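Local atomic coordinates of Glyco_hydro_cc domain-containing protein (Trichoderma gamsii, PDB entry 6UBD), a protein that probably binds beta-1,3-glucan oligosaccharides, as a member of subgroup VII of glycoside hydrolase family 128. Residues N218-N221 and Q222-D226; P27-N31 and G32-G36. All blocks are in the same frame, centred on the assembly; numbering follows the deposited sequence.

Contact 1: N218-N221 and Q222-D226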
ATOM      1  N   ASN A 218     -18.435 -14.252  -8.017  1.00 10.77           N
ATOM      2  CA  ASN A 218     -19.534 -13.623  -7.253  1.00 10.62           C
ATOM      3  C   ASN A 218     -19.078 -13.147  -5.872  1.00 10.04           C
ATOM      4  O   ASN A 218     -19.456 -12.063  -5.461  1.00  9.59           O
ATOM      5  CB  ASN A 218     -20.694 -14.649  -7.219  1.00 10.30           C
ATOM      6  CG  ASN A 218     -21.944 -14.145  -6.488  1.00  8.59           C
ATOM      7  OD1 ASN A 218     -22.684 -13.345  -7.078  1.00  9.32           O
ATOM      8  ND2 ASN A 218     -22.205 -14.576  -5.251  1.00  9.48           N
ATOM      9  N   GLN A 219     -18.423 -14.057  -5.159  1.00 10.36           N
ATOM     10  CA  GLN A 219     -17.887 -13.696  -3.804  1.00 10.81           C
ATOM     11  C   GLN A 219     -16.917 -12.492  -3.890  1.00 10.15           C
ATOM     12  O   GLN A 219     -17.003 -11.602  -2.995  1.00  8.97           O
ATOM     13  CB  GLN A 219     -17.206 -14.911  -3.173  1.00 10.61           C
ATOM     14  CG  GLN A 219     -16.590 -14.626  -1.765  1.00 13.73           C
ATOM     15  CD  GLN A 219     -15.236 -15.290  -1.546  1.00 21.87           C
ATOM     16  OE1 GLN A 219     -14.622 -15.818  -2.483  1.00 25.42           O
ATOM     17  NE2 GLN A 219     -14.688 -15.216  -0.324  1.00 27.18           N
ATOM     18  N   ILE A 220     -16.025 -12.522  -4.892  1.00 10.86           N
ATOM     19  CA  ILE A 220     -15.009 -11.429  -5.033  1.00 12.99           C
ATOM     20  C   ILE A 220     -15.718 -10.105  -5.271  1.00 10.30           C
ATOM     21  O   ILE A 220     -15.403  -9.052  -4.680  1.00  8.86           O
ATOM     22  CB  ILE A 220     -13.994 -11.784  -6.141  1.00 11.90           C
ATOM     23  CG1 ILE A 220     -13.021 -12.872  -5.669  1.00 10.12           C
ATOM     24  CG2 ILE A 220     -13.246 -10.528  -6.584  1.00 11.05           C
ATOM     25  CD1 ILE A 220     -12.307 -13.533  -6.793  1.00 10.97           C
ATOM     26  N   ASN A 221     -16.746 -10.118  -6.169  1.00 10.49           N
ATOM     27  CA  ASN A 221     -17.473  -8.856  -6.469  1.00 10.13           C
ATOM     28  C   ASN A 221     -18.131  -8.283  -5.196  1.00  8.93           C
ATOM     29  O   ASN A 221     -18.098  -7.058  -4.973  1.00  8.81           O
ATOM     30  CB  ASN A 221     -18.533  -9.081  -7.566  1.00  9.89           C
ATOM     31  CG  ASN A 221     -17.959  -9.376  -8.954  1.00  9.82           C
ATOM     32  OD1 ASN A 221     -16.748  -9.213  -9.174  1.00  9.12           O
ATOM     33  ND2 ASN A 221     -18.860  -9.803  -9.870  1.00 10.56           N
ATOM     34  N   GLN A 222     -18.738  -9.129  -4.359  1.00 10.21           N
ATOM     35  CA  GLN A 222     -19.366  -8.676  -3.116  1.00  9.94           C
ATOM     36  C   GLN A 222     -18.277  -8.188  -2.119  1.00  9.91           C
ATOM     37  O   GLN A 222     -18.538  -7.204  -1.410  1.00  9.98           O
ATOM     38  CB  GLN A 222     -20.181  -9.825  -2.511  1.00 14.11           C
ATOM     39  CG  GLN A 222     -21.037  -9.347  -1.358  1.00 15.80           C
ATOM     40  CD  GLN A 222     -22.160  -8.413  -1.777  1.00 15.36           C
ATOM     41  OE1 GLN A 222     -22.997  -8.730  -2.653  1.00 20.29           O
ATOM     42  NE2 GLN A 222     -22.169  -7.209  -1.225  1.00 18.92           N
ATOM     43  N   TRP A 223     -17.201  -8.955  -2.021  1.00  9.59           N
ATOM     44  CA  TRP A 223     -16.058  -8.557  -1.110  1.00  9.82           C
ATOM     45  C   TRP A 223     -15.494  -7.156  -1.453  1.00  9.90           C
ATOM     46  O   TRP A 223     -15.281  -6.310  -0.543  1.00  8.16           O
ATOM     47  CB  TRP A 223     -15.024  -9.680  -1.202  1.00 10.41           C
ATOM     48  CG  TRP A 223     -13.899  -9.568  -0.192  1.00 10.24           C
ATOM     49  CD1 TRP A 223     -13.790 -10.300   0.966  1.00 10.11           C
ATOM     50  CD2 TRP A 223     -12.679  -8.803  -0.319  1.00  8.90           C
ATOM     51  NE1 TRP A 223     -12.590 -10.006   1.602  1.00 10.60           N
ATOM     52  CE2 TRP A 223     -11.897  -9.132   0.808  1.00  9.41           C
ATOM     53  CE3 TRP A 223     -12.153  -7.956  -1.297  1.00  9.76           C
ATOM     54  CZ2 TRP A 223     -10.614  -8.588   1.008  1.00 10.86           C
ATOM     55  CZ3 TRP A 223     -10.903  -7.388  -1.076  1.00 11.93           C
ATOM     56  CH2 TRP A 223     -10.148  -7.702   0.057  1.00 11.64           C
ATOM     57  N   ILE A 224     -15.312  -6.898  -2.744  1.00 10.30           N
ATOM     58  CA  ILE A 224     -14.844  -5.577  -3.221  1.00  9.83           C
ATOM     59  C   ILE A 224     -15.850  -4.487  -2.820  1.00  9.99           C
ATOM     60  O   ILE A 224     -15.466  -3.394  -2.339  1.00  9.11           O
ATOM     61  CB  ILE A 224     -14.483  -5.591  -4.709  1.00  8.92           C
ATOM     62  CG1 ILE A 224     -13.301  -6.538  -4.990  1.00  8.71           C
ATOM     63  CG2 ILE A 224     -14.261  -4.169  -5.167  1.00  9.16           C
ATOM     64  CD1 ILE A 224     -13.100  -6.877  -6.459  1.00  8.27           C
ATOM     65  N   SER A 225     -17.136  -4.754  -3.134  1.00 10.31           N
ATOM     66  CA  SER A 225     -18.160  -3.736  -2.818  1.00  9.70           C
ATOM     67  C   SER A 225     -18.159  -3.426  -1.316  1.00  9.01           C
ATOM     68  O   SER A 225     -18.229  -2.283  -0.859  1.00  9.39           O
ATOM     69  CB  SER A 225     -19.512  -4.218  -3.295  1.00  9.52           C
ATOM     70  OG  SER A 225     -20.569  -3.294  -3.013  1.00 11.97           O
ATOM     71  N   ASP A 226     -18.188  -4.500  -0.533  1.00  8.86           N
ATOM     72  CA  ASP A 226     -18.246  -4.385   0.947  1.00  8.23           C
ATOM     73  C   ASP A 226     -16.990  -3.682   1.515  1.00  8.09           C
ATOM     74  O   ASP A 226     -17.149  -2.827   2.415  1.00  8.49           O
ATOM     75  CB  ASP A 226     -18.408  -5.773   1.580  1.00  8.19           C
ATOM     76  CG  ASP A 226     -19.760  -6.445   1.431  1.00 10.65           C
ATOM     77  OD1 ASP A 226     -20.713  -5.758   1.008  1.00 12.09           O
ATOM     78  OD2 ASP A 226     -19.803  -7.671   1.702  1.00 12.48           O
TER
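Ile220 and Ile224 meet one helical turn apart, on the buried side of helix 217-233. The methyl CG2 of Ile220 lies 3.7 Å from CD1 of Ile224, and the two side chains cross at a slant. CG1 of Ile224 stands beside its own backbone N (chi1 -63°). From there it leans back over the preceding turn, with CG1 3.3 Å from Ile220 O. That carbonyl is already taken: Ile224 N donates to Ile220 O at 2.9 Å. Trp223 packs its first carbon on the same turn, with CB 3.3 Å from Gln219 O. Its N donates to Gln219 O at 2.8 Å. The bonds Gln222 N to Asn218 O, Ser225 N to Asn221 O and Asp226 N to Gln222 O continue the same alpha-helical pattern.

The outer side is polar and looser. Gln222 is exposed, and its chain bends at chi2 (68°) and turns along the helix. NE2 then donates to Asp226 OD1 at 3.0 Å. The acceptor lies in the amide plane, but the donor comes from above the carboxylate, 42° out of its plane. Asn221, at the edge of the packed side, has its OD1 bonded by Gln217 NE2, one turn earlier.

The Trp223 side chain touches Phe202 and Cys204 of strand 197-206 and Met179 of helix 179-193. Gln219 also touches Cys204 and its disulfide partner Cys214. Ile220 reaches Ser264, while Asn221 and Ile224 meet Ala267. This helix therefore packs against helices 179-193 and 263-273 outside the parallel strands.

Contact 2: P27-N31 and G32-G36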
ATOM      1  N   PRO A  27      -2.241  16.811   3.807  1.00 10.94           N
ATOM      2  CA  PRO A  27      -3.375  16.093   4.346  1.00 10.72           C
ATOM      3  C   PRO A  27      -3.062  14.579   4.256  1.00  9.72           C
ATOM      4  O   PRO A  27      -2.440  14.112   3.308  1.00 11.54           O
ATOM      5  CB  PRO A  27      -4.560  16.477   3.456  1.00 13.01           C
ATOM      6  CG  PRO A  27      -3.926  16.738   2.119  1.00 15.02           C
ATOM      7  CD  PRO A  27      -2.613  17.404   2.491  1.00 12.86           C
ATOM      8  N   LEU A  28      -3.509  13.799   5.224  1.00  9.29           N
ATOM      9  CA  LEU A  28      -3.187  12.339   5.223  1.00  9.80           C
ATOM     10  C   LEU A  28      -4.160  11.560   4.340  1.00  8.83           C
ATOM     11  O   LEU A  28      -3.825  10.396   4.042  1.00 12.03           O
ATOM     12  CB  LEU A  28      -2.946  11.810   6.640  1.00 11.18           C
ATOM     13  CG  LEU A  28      -1.705  12.356   7.348  1.00 12.72           C
ATOM     14  CD1 LEU A  28      -1.502  11.707   8.721  1.00 14.61           C
ATOM     15  CD2 LEU A  28      -0.420  12.205   6.524  1.00 15.15           C
ATOM     16  N   THR A  29      -5.247  12.142   3.861  1.00  9.26           N
ATOM     17  CA  THR A  29      -5.966  11.634   2.669  1.00  9.72           C
ATOM     18  C   THR A  29      -5.468  12.392   1.446  1.00  8.89           C
ATOM     19  O   THR A  29      -5.569  13.633   1.439  1.00 12.99           O
ATOM     20  CB  THR A  29      -7.484  11.783   2.782  1.00  9.23           C
ATOM     21  OG1 THR A  29      -7.927  10.876   3.784  1.00 10.82           O
ATOM     22  CG2 THR A  29      -8.236  11.491   1.496  1.00 10.12           C
ATOM     23  N   PRO A  30      -4.889  11.748   0.393  1.00  8.11           N
ATOM     24  CA  PRO A  30      -4.432  12.506  -0.773  1.00  9.47           C
ATOM     25  C   PRO A  30      -5.612  13.176  -1.480  1.00  9.25           C
ATOM     26  O   PRO A  30      -6.613  12.537  -1.870  1.00  9.81           O
ATOM     27  CB  PRO A  30      -3.768  11.455  -1.673  1.00 10.19           C
ATOM     28  CG  PRO A  30      -3.369  10.379  -0.699  1.00 10.58           C
ATOM     29  CD  PRO A  30      -4.532  10.335   0.272  1.00  8.91           C
ATOM     30  N   ASN A  31      -5.442  14.474  -1.756  1.00  9.38           N
ATOM     31  CA  ASN A  31      -6.346  15.321  -2.564  1.00 10.39           C
ATOM     32  C   ASN A  31      -7.837  14.917  -2.440  1.00 10.63           C
ATOM     33  O   ASN A  31      -8.507  14.697  -3.476  1.00 11.86           O
ATOM     34  CB  ASN A  31      -5.906  15.257  -4.028  1.00 11.24           C
ATOM     35  CG  ASN A  31      -6.600  16.307  -4.863  1.00 12.52           C
ATOM     36  OD1 ASN A  31      -6.961  17.374  -4.346  1.00 11.60           O
ATOM     37  ND2 ASN A  31      -6.747  16.019  -6.138  1.00 14.81           N
ATOM     38  N   GLY A  32      -8.362  14.822  -1.224  1.00 10.06           N
ATOM     39  CA  GLY A  32      -9.804  14.667  -0.981  1.00  9.91           C
ATOM     40  C   GLY A  32     -10.402  13.306  -1.292  1.00  9.97           C
ATOM     41  O   GLY A  32     -11.658  13.210  -1.223  1.00 12.23           O
ATOM     42  N   ARG A  33      -9.626  12.270  -1.618  1.00  9.55           N
ATOM     43  CA  ARG A  33     -10.220  10.937  -1.920  1.00  8.85           C
ATOM     44  C   ARG A  33      -9.354   9.864  -1.283  1.00  7.82           C
ATOM     45  O   ARG A  33      -8.106   9.879  -1.492  1.00  7.72           O
ATOM     46  CB  ARG A  33     -10.321  10.635  -3.443  1.00  9.38           C
ATOM     47  CG  ARG A  33     -10.923  11.731  -4.302  1.00 10.62           C
ATOM     48  CD  ARG A  33     -10.814  11.448  -5.785  1.00 12.17           C
ATOM     49  NE  ARG A  33     -11.346  12.596  -6.489  1.00 14.20           N
ATOM     50  CZ  ARG A  33     -11.546  12.598  -7.793  1.00 13.15           C
ATOM     51  NH1 ARG A  33     -11.162  11.554  -8.498  1.00 13.88           N
ATOM     52  NH2 ARG A  33     -12.170  13.586  -8.425  1.00 15.88           N
ATOM     53  N   LYS A  34      -9.952   8.873  -0.646  1.00  7.99           N
ATOM     54  CA  LYS A  34      -9.242   7.697  -0.126  1.00  7.53           C
ATOM     55  C   LYS A  34      -8.712   6.828  -1.263  1.00  8.03           C
ATOM     56  O   LYS A  34      -7.706   6.141  -1.063  1.00  8.15           O
ATOM     57  CB  LYS A  34     -10.065   6.921   0.895  1.00  8.09           C
ATOM     58  CG  LYS A  34     -10.540   7.673   2.130  1.00  8.17           C
ATOM     59  CD  LYS A  34     -11.255   6.843   3.108  1.00  8.23           C
ATOM     60  CE  LYS A  34     -11.967   7.642   4.174  1.00  8.72           C
ATOM     61  NZ  LYS A  34     -12.396   6.808   5.345  1.00  8.06           N
ATOM     62  N   ALA A  35      -9.453   6.702  -2.390  1.00  7.98           N
ATOM     63  CA  ALA A  35      -9.182   5.600  -3.351  1.00  8.73           C
ATOM     64  C   ALA A  35      -7.874   5.783  -4.145  1.00  7.10           C
ATOM     65  O   ALA A  35      -7.676   6.831  -4.780  1.00  8.78           O
ATOM     66  CB  ALA A  35     -10.354   5.431  -4.300  1.00  8.52           C
ATOM     67  N   GLY A  36      -7.124   4.683  -4.222  1.00  7.36           N
ATOM     68  CA  GLY A  36      -5.899   4.630  -5.026  1.00  7.63           C
ATOM     69  C   GLY A  36      -5.661   3.280  -5.692  1.00  6.75           C
ATOM     70  O   GLY A  36      -6.555   2.392  -5.632  1.00  7.50           O
TER
HETATM   71  O   HOH W   1      -7.548  15.458   1.551  1.00 21.91           O
HETATM   72  O   HOH W   2     -10.307  15.310  -5.563  1.00 19.66           O
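Pro30 and Arg33 close a tight turn by a backbone hydrogen bond. Arg33 N donates to Pro30 O at 3.0 Å, with an almost straight N-H...O angle of 176°. Ser51 OG hydrogen-bonds to Arg33 O, and more weakly to Pro30 O, so one hydroxyl serves both carbonyls at the mouth of the turn.

Van der Waals contacts set side-chain carbons against backbone carbonyls. With chi1 at -69°, OG1 of Thr29 lies beside the backbone N, and CG2 is turned opposite that N, against the far limb of the turn. The CG2 methyl packs on the Arg33 carbonyl, 3.4 Å from Arg33 O. CD of Pro30 adds a looser contact to the same oxygen. Across the turn, CG of Arg33 passes 3.9 Å from Asn31 O.

The backbone angles of Asn31 and Gly32 are those of a type I' beta turn. Asn-Gly is a classic pair for its two central positions, and Gly32 has a positive phi of 74°. The turn leads straight into strand 35-38. This strand pairs in parallel with strands 52-54 and 237-243, as expected in the beta/alpha barrel of this family.

Two waters bridge the turn. One donates to Thr29 O at 2.7 Å and accepts from Gly32 N at 3.0 Å. The other donates to Asn31 O at 2.8 Å and takes a weak bond from Arg33 NE at 3.1 Å. The extended chain of Arg33 carries NE out to this second water.

The polar ends are bonded to other parts of the chain. Thr29 OG1 bonds to Leu238 O, and Arg33 NH1 to Asp48 O. Lys34 NZ is gripped by three main-chain carbonyls, those of Phe231, Glu232 and Val237.

In the fold
Contact 1 is partly buried and contact 2 is a surface contact. Their centres are about 23 Å apart, and their nearest atoms about 10 Å, so they do not touch. Residues 218-226 form the first turns of a helix on the outside of the fold. Apolar packing faces inward there, and a side-chain amide-carboxylate pair faces outward. Residues 27-36 lead into strand 35-38 and have no such apolar pair. One water joins two backbone groups there, and another links a carbonyl, weakly, to an arginine side chain. The two regions share one element: a lysine of contact 2 reaches the C-terminal end of helix 217-233, whose beginning carries contact 1.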